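Local coordinates for AlgX/AlgJ SGNH hydrolase-like domain-containing protein (Eubacterium siraeum, PDB 4NZK) that is of unknown function but belongs to the DHHW family of the SGNH hydrolase clan and may therefore act as an esterase-like enzyme on a still unidentified substrate, at residues G69-G73 with R212-D216; I196-V200 with A256-T262; D81-A86 with S132-L137. All coordinates share one frame; numbering follows the deposited sequence. Where two conformers were deposited one is given.

Interaction 1 (G69-G73 with R212-D216)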
loop_
_atom_site.group_PDB
_atom_site.type_symbol
_atom_site.label_atom_id
_atom_site.label_comp_id
_atom_site.label_asym_id
_atom_site.label_seq_id
_atom_site.Cartn_x
_atom_site.Cartn_y
_atom_site.Cartn_z
ATOM N N GLY A 69 -24.284 -11.854 -5.517
ATOM C CA GLY A 69 -24.887 -11.950 -4.186
ATOM C C GLY A 69 -24.200 -11.176 -3.071
ATOM O O GLY A 69 -24.609 -11.286 -1.913
ATOM N N HIS A 70 -23.157 -10.395 -3.389
ATOM C CA HIS A 70 -22.452 -9.607 -2.366
ATOM C C HIS A 70 -22.430 -8.140 -2.786
ATOM O O HIS A 70 -22.263 -7.825 -3.955
ATOM C CB HIS A 70 -20.992 -10.058 -2.144
ATOM C CG HIS A 70 -20.816 -11.219 -1.196
ATOM N ND1 HIS A 70 -21.039 -11.126 0.163
ATOM C CD2 HIS A 70 -20.365 -12.476 -1.411
ATOM C CE1 HIS A 70 -20.766 -12.282 0.738
ATOM N NE2 HIS A 70 -20.354 -13.120 -0.197
ATOM N N THR A 71 -22.574 -7.267 -1.815
ATOM C CA THR A 71 -22.519 -5.839 -2.072
ATOM C C THR A 71 -21.073 -5.377 -2.050
ATOM O O THR A 71 -20.304 -5.644 -1.107
ATOM C CB THR A 71 -23.309 -5.063 -1.012
ATOM O OG1 THR A 71 -24.668 -5.539 -1.006
ATOM C CG2 THR A 71 -23.290 -3.559 -1.295
ATOM N N TRP A 72 -20.746 -4.595 -3.063
ATOM C CA TRP A 72 -19.465 -3.931 -3.134
ATOM C C TRP A 72 -19.642 -2.413 -3.101
ATOM O O TRP A 72 -20.628 -1.887 -3.603
ATOM C CB TRP A 72 -18.817 -4.219 -4.477
ATOM C CG TRP A 72 -18.310 -5.582 -4.678
ATOM C CD1 TRP A 72 -19.045 -6.723 -4.811
ATOM C CD2 TRP A 72 -16.945 -5.949 -4.896
ATOM N NE1 TRP A 72 -18.212 -7.778 -5.038
ATOM C CE2 TRP A 72 -16.924 -7.334 -5.105
ATOM C CE3 TRP A 72 -15.732 -5.245 -4.881
ATOM C CZ2 TRP A 72 -15.729 -8.041 -5.340
ATOM C CZ3 TRP A 72 -14.563 -5.940 -5.125
ATOM C CH2 TRP A 72 -14.579 -7.327 -5.331
ATOM N N GLY A 73 -18.645 -1.732 -2.542
ATOM C CA GLY A 73 -18.452 -0.300 -2.730
ATOM C C GLY A 73 -17.145 -0.184 -3.505
ATOM O O GLY A 73 -16.108 -0.697 -3.052
ATOM N N ARG A 212 -26.320 -0.915 2.921
ATOM C CA ARG A 212 -26.005 -2.146 2.191
ATOM C C ARG A 212 -24.568 -2.574 2.436
ATOM O O ARG A 212 -24.266 -3.762 2.445
ATOM C CB ARG A 212 -26.262 -2.009 0.704
ATOM C CG ARG A 212 -27.704 -1.784 0.313
ATOM C CD ARG A 212 -27.853 -1.177 -1.048
ATOM N NE ARG A 212 -27.314 -2.041 -2.083
ATOM C CZ ARG A 212 -27.203 -1.706 -3.365
ATOM N NH1 ARG A 212 -27.552 -0.493 -3.797
ATOM N NH2 ARG A 212 -26.709 -2.588 -4.220
ATOM N N ILE A 213 -23.672 -1.587 2.608
ATOM C CA ILE A 213 -22.270 -1.873 2.881
ATOM C C ILE A 213 -22.111 -2.453 4.270
ATOM O O ILE A 213 -21.457 -3.484 4.458
ATOM C CB ILE A 213 -21.388 -0.589 2.721
ATOM C CG1 ILE A 213 -21.392 -0.102 1.275
ATOM C CG2 ILE A 213 -19.976 -0.818 3.192
ATOM C CD1 ILE A 213 -20.728 -1.018 0.279
ATOM N N LYS A 214 -22.749 -1.808 5.257
ATOM C CA LYS A 214 -22.630 -2.256 6.656
ATOM C C LYS A 214 -23.198 -3.653 6.845
ATOM O O LYS A 214 -22.709 -4.421 7.675
ATOM C CB LYS A 214 -23.327 -1.238 7.600
ATOM C CG LYS A 214 -23.268 -1.545 9.091
ATOM C CD LYS A 214 -24.203 -0.624 9.853
ATOM C CE LYS A 214 -24.329 -1.046 11.312
ATOM N NZ LYS A 214 -22.994 -1.113 11.969
ATOM N N ASN A 215 -24.197 -3.982 6.046
ATOM C CA ASN A 215 -24.887 -5.250 6.170
ATOM C C ASN A 215 -24.217 -6.413 5.462
ATOM O O ASN A 215 -24.700 -7.540 5.569
ATOM C CB ASN A 215 -26.328 -5.102 5.696
ATOM C CG ASN A 215 -27.158 -4.202 6.627
ATOM O OD1 ASN A 215 -26.839 -4.031 7.806
ATOM N ND2 ASN A 215 -28.232 -3.651 6.097
ATOM N N ASP A 216 -23.076 -6.163 4.808
ATOM C CA ASP A 216 -22.355 -7.235 4.092
ATOM C C ASP A 216 -20.832 -7.130 4.373
ATOM O O ASP A 216 -20.018 -6.799 3.528
ATOM C CB ASP A 216 -22.726 -7.186 2.607
ATOM C CG ASP A 216 -22.523 -8.518 1.883
ATOM O OD1 ASP A 216 -21.929 -9.470 2.457
ATOM O OD2 ASP A 216 -22.967 -8.614 0.713
HETATM O O HOH W 1 -25.948 -5.732 1.642
HETATM O O HOH W 2 -25.653 -8.208 -0.279
#
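His70 and Thr71 on strand 70-75 both meet one carboxylate, that of Asp216, just past the short helix 211-214. In the ring conformer described, one of two, ND1 of His70 gives its hydrogen to Asp216 OD1 at 3.0 Å, with a second, weak bond to OD2 of the same residue. The acceptor lies in the imidazole plane, while on the carboxylate the ring meets OD1 from the syn side; the two planes are tilted 29° apart. OD2 also accepts the backbone N of Thr71 at 2.9 Å, and this bond is nearly straight (167°), although the donor stands above the carboxylate plane. Asp216 reaches both donors because its CG is swung away from its own backbone N (chi1 -157°), which carries the carboxylate toward the strand.

Thr71 points at the helix end and divides its branches by polarity. CG2, the branch opposite the backbone N, lies 3.9 Å from CB of Arg212 and touches CD1 of Ile213. OG1 receives hydrogens from two waters, one also bound to Arg212 O and the other to Asp216 OD2, and it is hydrogen-bonded to Asp66 as well. Ile213 extends its CD1 to 3.6 Å from Gly73 N; a CB at Gly73 would be a tight fit against that methyl. The guanidinium of Arg212 turns elsewhere, to a salt bridge with Asp66 and a bond to Asp55 O.

Two N-H groups, Thr71 N and His70 ND1, the latter shared between both oxygens, and a water thus converge on the Asp216 carboxylate, which probably stabilises its negative charge. The Thr71 bond firmly ties strand to turn; the His-carboxylate bond would favour this ring orientation without locking it.

Interaction 2 (I196-V200 with A256-T262)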
loop_
_atom_site.group_PDB
_atom_site.type_symbol
_atom_site.label_atom_id
_atom_site.label_comp_id
_atom_site.label_asym_id
_atom_site.label_seq_id
_atom_site.Cartn_x
_atom_site.Cartn_y
_atom_site.Cartn_z
ATOM N N ILE A 196 -10.117 -11.751 10.997
ATOM C CA ILE A 196 -11.032 -10.822 11.663
ATOM C C ILE A 196 -12.331 -10.859 10.878
ATOM O O ILE A 196 -12.379 -10.447 9.701
ATOM C CB ILE A 196 -10.483 -9.380 11.733
ATOM C CG1 ILE A 196 -9.141 -9.348 12.501
ATOM C CG2 ILE A 196 -11.504 -8.415 12.372
ATOM C CD1 ILE A 196 -8.392 -8.049 12.446
ATOM N N GLU A 197 -13.396 -11.311 11.536
ATOM C CA GLU A 197 -14.696 -11.371 10.913
ATOM C C GLU A 197 -15.442 -10.057 11.159
ATOM O O GLU A 197 -15.102 -9.293 12.074
ATOM C CB GLU A 197 -15.513 -12.535 11.477
ATOM C CG GLU A 197 -14.884 -13.901 11.246
ATOM C CD GLU A 197 -14.941 -14.363 9.795
ATOM O OE1 GLU A 197 -15.535 -13.652 8.936
ATOM O OE2 GLU A 197 -14.360 -15.446 9.489
ATOM N N GLY A 198 -16.407 -9.789 10.295
ATOM C CA GLY A 198 -17.290 -8.642 10.462
ATOM C C GLY A 198 -16.600 -7.301 10.241
ATOM O O GLY A 198 -16.929 -6.306 10.903
ATOM N N PHE A 199 -15.689 -7.250 9.270
ATOM C CA PHE A 199 -15.001 -6.011 8.943
ATOM C C PHE A 199 -15.794 -5.168 7.947
ATOM O O PHE A 199 -16.032 -5.567 6.820
ATOM C CB PHE A 199 -13.636 -6.330 8.334
ATOM C CG PHE A 199 -12.861 -5.134 7.828
ATOM C CD1 PHE A 199 -12.777 -3.942 8.559
ATOM C CD2 PHE A 199 -12.135 -5.222 6.649
ATOM C CE1 PHE A 199 -12.033 -2.865 8.082
ATOM C CE2 PHE A 199 -11.397 -4.144 6.180
ATOM C CZ PHE A 199 -11.344 -2.970 6.899
ATOM N N VAL A 200 -16.211 -3.992 8.382
ATOM C CA VAL A 200 -16.822 -3.016 7.493
ATOM C C VAL A 200 -15.834 -1.856 7.451
ATOM O O VAL A 200 -15.578 -1.176 8.471
ATOM C CB VAL A 200 -18.159 -2.525 8.034
ATOM C CG1 VAL A 200 -18.727 -1.419 7.166
ATOM C CG2 VAL A 200 -19.159 -3.659 8.148
ATOM N N ALA A 256 -12.909 -4.771 15.200
ATOM C CA ALA A 256 -13.185 -5.218 13.818
ATOM C C ALA A 256 -13.200 -4.059 12.811
ATOM O O ALA A 256 -12.642 -4.180 11.726
ATOM C CB ALA A 256 -14.483 -6.020 13.747
ATOM N N SER A 257 -13.819 -2.931 13.168
ATOM C CA SER A 257 -13.840 -1.753 12.269
ATOM C C SER A 257 -12.423 -1.214 11.936
ATOM O O SER A 257 -12.192 -0.581 10.887
ATOM C CB SER A 257 -14.688 -0.638 12.891
ATOM O OG SER A 257 -14.126 -0.217 14.132
ATOM N N GLY A 258 -11.483 -1.443 12.843
ATOM C CA GLY A 258 -10.125 -0.995 12.665
ATOM C C GLY A 258 -9.191 -2.040 12.075
ATOM O O GLY A 258 -7.979 -1.890 12.162
ATOM N N ALA A 259 -9.746 -3.070 11.429
ATOM C CA ALA A 259 -8.928 -4.177 10.968
ATOM C C ALA A 259 -7.723 -3.750 10.173
ATOM O O ALA A 259 -6.629 -4.321 10.330
ATOM C CB ALA A 259 -9.742 -5.164 10.153
ATOM N N TYR A 260 -7.896 -2.799 9.262
ATOM C CA TYR A 260 -6.745 -2.412 8.419
ATOM C C TYR A 260 -5.635 -1.747 9.224
ATOM O O TYR A 260 -4.458 -1.836 8.868
ATOM C CB TYR A 260 -7.161 -1.547 7.220
ATOM C CG TYR A 260 -6.083 -1.461 6.159
ATOM C CD1 TYR A 260 -5.906 -2.495 5.257
ATOM C CD2 TYR A 260 -5.190 -0.365 6.092
ATOM C CE1 TYR A 260 -4.906 -2.447 4.282
ATOM C CE2 TYR A 260 -4.190 -0.310 5.124
ATOM C CZ TYR A 260 -4.059 -1.370 4.221
ATOM O OH TYR A 260 -3.080 -1.322 3.254
ATOM N N SER A 261 -6.011 -1.135 10.354
ATOM C CA SER A 261 -5.046 -0.500 11.236
ATOM C C SER A 261 -4.283 -1.519 12.091
ATOM O O SER A 261 -3.451 -1.162 12.888
ATOM C CB SER A 261 -5.716 0.573 12.106
ATOM O OG SER A 261 -6.104 1.642 11.286
ATOM N N THR A 262 -4.598 -2.800 11.942
ATOM C CA THR A 262 -3.757 -3.853 12.524
ATOM C C THR A 262 -2.271 -3.627 12.155
ATOM O O THR A 262 -1.376 -3.909 12.942
ATOM C CB THR A 262 -4.212 -5.234 12.030
ATOM O OG1 THR A 262 -5.570 -5.447 12.431
ATOM C CG2 THR A 262 -3.327 -6.332 12.561
HETATM O O HOH W 3 -13.994 0.774 9.438
#
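The ring of Phe199 carries the methyl group of Ala259 on one face, a CH-pi contact in which CB stands 3.8 Å from the ring centroid and 17° off the normal, displaced toward the rim beside CD1. At the ring edge, near its plane, Ser257 O lies 3.6 Å from CE1. Ala256 O comes obliquely to CD1, at 3.2 Å, and the ring of Phe220 on strand 218-224 meets Phe199 edge-to-face. The contact packs the corner at Gly198 in strand 192-199, half of a two-stranded antiparallel sheet with 218-224, against the 3-10 segment 256-262.

The aromatic group arrives here because its CG lies opposite the backbone N (chi1 175°), which lays the ring across the turns of the 3-10 segment, with CZ approaching the CB of Tyr260. Before the corner, Ile196 uses two branches: CG2 rests on Ala256, and CD1 stretches to 3.9 Å from Ala259 CB, so that the Ala259 methyl touches both Phe199 and Ile196. Gly198, at the corner itself, has a positive phi (70°), a backbone shape readily adopted without a side chain; the carbonyl groups of Glu197 and Gly198 flank Ala256 CB. Apolar packing therefore carries the direct contact, and the polar link is made through solvent: one water donates to Val200 O and to Ser257 O, each at 2.7 Å. The end of the 3-10 segment is tied to itself, as Ala259 O accepts both the backbone N and OG1 of Thr262, reached from the same face of the carbonyl plane, and that Thr262 OG1 sits 3.8 Å from Ile196 CD1.

Interaction 3 (D81-A86 with S132-L137). With EDO (1,2-ethanediol), chain D.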
loop_
_atom_site.group_PDB
_atom_site.type_symbol
_atom_site.label_atom_id
_atom_site.label_comp_id
_atom_site.label_asym_id
_atom_site.label_seq_id
_atom_site.Cartn_x
_atom_site.Cartn_y
_atom_site.Cartn_z
ATOM N N ASP A 81 -2.145 11.618 -15.451
ATOM C CA ASP A 81 -0.887 11.216 -16.036
ATOM C C ASP A 81 0.221 10.928 -15.033
ATOM O O ASP A 81 1.204 10.304 -15.390
ATOM C CB ASP A 81 -0.417 12.169 -17.152
ATOM C CG ASP A 81 -0.053 13.561 -16.691
ATOM O OD1 ASP A 81 0.055 13.875 -15.467
ATOM O OD2 ASP A 81 0.182 14.368 -17.650
ATOM N N GLY A 82 0.063 11.391 -13.787
ATOM C CA GLY A 82 1.074 11.198 -12.764
ATOM C C GLY A 82 2.395 11.885 -13.057
ATOM O O GLY A 82 3.448 11.476 -12.555
ATOM N N ALA A 83 2.365 12.947 -13.849
ATOM C CA ALA A 83 3.607 13.599 -14.217
ATOM C C ALA A 83 4.349 14.202 -13.043
ATOM O O ALA A 83 5.580 14.112 -12.950
ATOM C CB ALA A 83 3.344 14.666 -15.272
ATOM N N ASN A 84 3.611 14.811 -12.127
ATOM C CA ASN A 84 4.256 15.396 -10.952
ATOM C C ASN A 84 4.932 14.316 -10.132
ATOM O O ASN A 84 6.099 14.429 -9.806
ATOM C CB ASN A 84 3.268 16.154 -10.090
ATOM C CG ASN A 84 2.794 17.453 -10.720
ATOM O OD1 ASN A 84 3.151 17.826 -11.832
ATOM N ND2 ASN A 84 2.013 18.168 -9.964
ATOM N N TYR A 85 4.184 13.264 -9.820
ATOM C CA TYR A 85 4.727 12.124 -9.066
ATOM C C TYR A 85 6.016 11.611 -9.715
ATOM O O TYR A 85 7.014 11.418 -9.026
ATOM C CB TYR A 85 3.646 11.016 -9.059
ATOM C CG TYR A 85 4.078 9.716 -8.444
ATOM C CD1 TYR A 85 4.084 9.558 -7.076
ATOM C CD2 TYR A 85 4.454 8.627 -9.226
ATOM C CE1 TYR A 85 4.450 8.354 -6.491
ATOM C CE2 TYR A 85 4.825 7.412 -8.641
ATOM C CZ TYR A 85 4.827 7.279 -7.279
ATOM O OH TYR A 85 5.198 6.141 -6.642
ATOM N N ALA A 86 5.981 11.352 -11.012
ATOM C CA ALA A 86 7.182 10.810 -11.674
ATOM C C ALA A 86 8.341 11.786 -11.543
ATOM O O ALA A 86 9.450 11.369 -11.276
ATOM C CB ALA A 86 6.931 10.507 -13.147
ATOM N N SER A 132 1.649 5.573 -17.761
ATOM C CA SER A 132 2.133 6.948 -17.952
ATOM C C SER A 132 3.259 7.272 -16.973
ATOM O O SER A 132 4.296 7.827 -17.336
ATOM C CB SER A 132 0.978 7.935 -17.798
ATOM O OG SER A 132 1.466 9.277 -17.819
ATOM N N ILE A 133 3.044 6.924 -15.702
ATOM C CA ILE A 133 4.064 7.111 -14.686
ATOM C C ILE A 133 5.346 6.335 -15.058
ATOM O O ILE A 133 6.450 6.882 -15.053
ATOM C CB ILE A 133 3.527 6.695 -13.296
ATOM C CG1 ILE A 133 2.475 7.700 -12.823
ATOM C CG2 ILE A 133 4.674 6.566 -12.287
ATOM C CD1 ILE A 133 1.605 7.203 -11.709
ATOM N N ALA A 134 5.194 5.051 -15.397
ATOM C CA ALA A 134 6.362 4.209 -15.730
ATOM C C ALA A 134 7.178 4.814 -16.875
ATOM O O ALA A 134 8.406 4.819 -16.833
ATOM C CB ALA A 134 5.926 2.781 -16.066
ATOM N N ASN A 135 6.486 5.401 -17.832
ATOM C CA ASN A 135 7.123 5.941 -19.015
ATOM C C ASN A 135 7.910 7.202 -18.707
ATOM O O ASN A 135 8.771 7.587 -19.494
ATOM C CB ASN A 135 6.084 6.234 -20.092
ATOM C CG ASN A 135 5.474 4.970 -20.673
ATOM O OD1 ASN A 135 6.099 3.913 -20.708
ATOM N ND2 ASN A 135 4.251 5.093 -21.157
ATOM N N LYS A 136 7.600 7.866 -17.596
ATOM C CA LYS A 136 8.244 9.130 -17.244
ATOM C C LYS A 136 9.371 8.958 -16.239
ATOM O O LYS A 136 10.091 9.936 -15.914
ATOM C CB LYS A 136 7.172 10.089 -16.681
ATOM C CG LYS A 136 6.195 10.562 -17.738
ATOM C CD LYS A 136 4.944 11.203 -17.175
ATOM C CE LYS A 136 4.008 11.723 -18.263
ATOM N NZ LYS A 136 3.546 10.646 -19.219
ATOM N N LEU A 137 9.573 7.734 -15.744
ATOM C CA LEU A 137 10.628 7.469 -14.758
ATOM C C LEU A 137 11.990 7.448 -15.392
ATOM O O LEU A 137 12.149 6.991 -16.529
ATOM C CB LEU A 137 10.417 6.135 -14.080
ATOM C CG LEU A 137 9.181 6.044 -13.208
ATOM C CD1 LEU A 137 9.020 4.594 -12.757
ATOM C CD2 LEU A 137 9.190 7.028 -12.050
HETATM C C1 EDO D . 3.645 12.193 -23.188
HETATM O O1 EDO D . 4.486 11.026 -23.448
HETATM C C2 EDO D . 2.250 11.773 -22.697
HETATM O O2 EDO D . 2.124 11.911 -21.250
#
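The N-terminal turn of helix 83-96 packs on helix 126-136, with Gly82 as N-cap and an Asx turn just ahead of the helix. In that turn Asp81 OD1 accepts Ala83 N at 3.0 Å, the donor standing above the carboxylate plane. Across the contact Ser132 OG donates to Asp81 O at 2.7 Å, in the carbonyl plane and on a lone pair; its chi1 of 173° swings OG away from its own backbone N toward the loop. The same OG accepts NZ of Lys136 at 2.9 Å, and NZ also binds a 1,2-ethanediol, probably from the crystallisation liquor. An alanine at Ser132 is likely to leave Asp81 O without its mate and the Lys136 ammonium with one partner fewer.

Gly82 CA lies 3.8 Å from Ile133 CG1, and a CB on Gly82 would point toward Ile133 and clash with that atom. Ile133 CG2 meets the edge of the Tyr85 ring at 3.7 Å, and Ala86 CB rests against Lys136 CB. Tyr85 continues inward, its OH bonded to Asn104 on strand 101-107 and its ring against strand 328-334, while Ala338 of helix 335-339 adjoins both Tyr85 and Ile133.

Interactions 1 and 2 are neighbours, their centres 15 Å apart, touching where Val200 CG2 packs at 3.7 Å from Lys214 O. Interaction 3 lies far from both, its centre 35 Å from that of interaction 1 and 33 Å from that of interaction 2, across the chain's centre from the latter. No two share a strand or helix, though helix 83-96 follows strand 70-75 in the chain. Each mixes buried and exposed residues, so none is pure core. Chemistry follows the elements joined: the Asp216 carboxylate ties strand to the loop after helix 211-214, apolar and aromatic packing dominates interaction 2, and interaction 3 pairs one serine bond with helix-to-helix packing beside the mixed sheet.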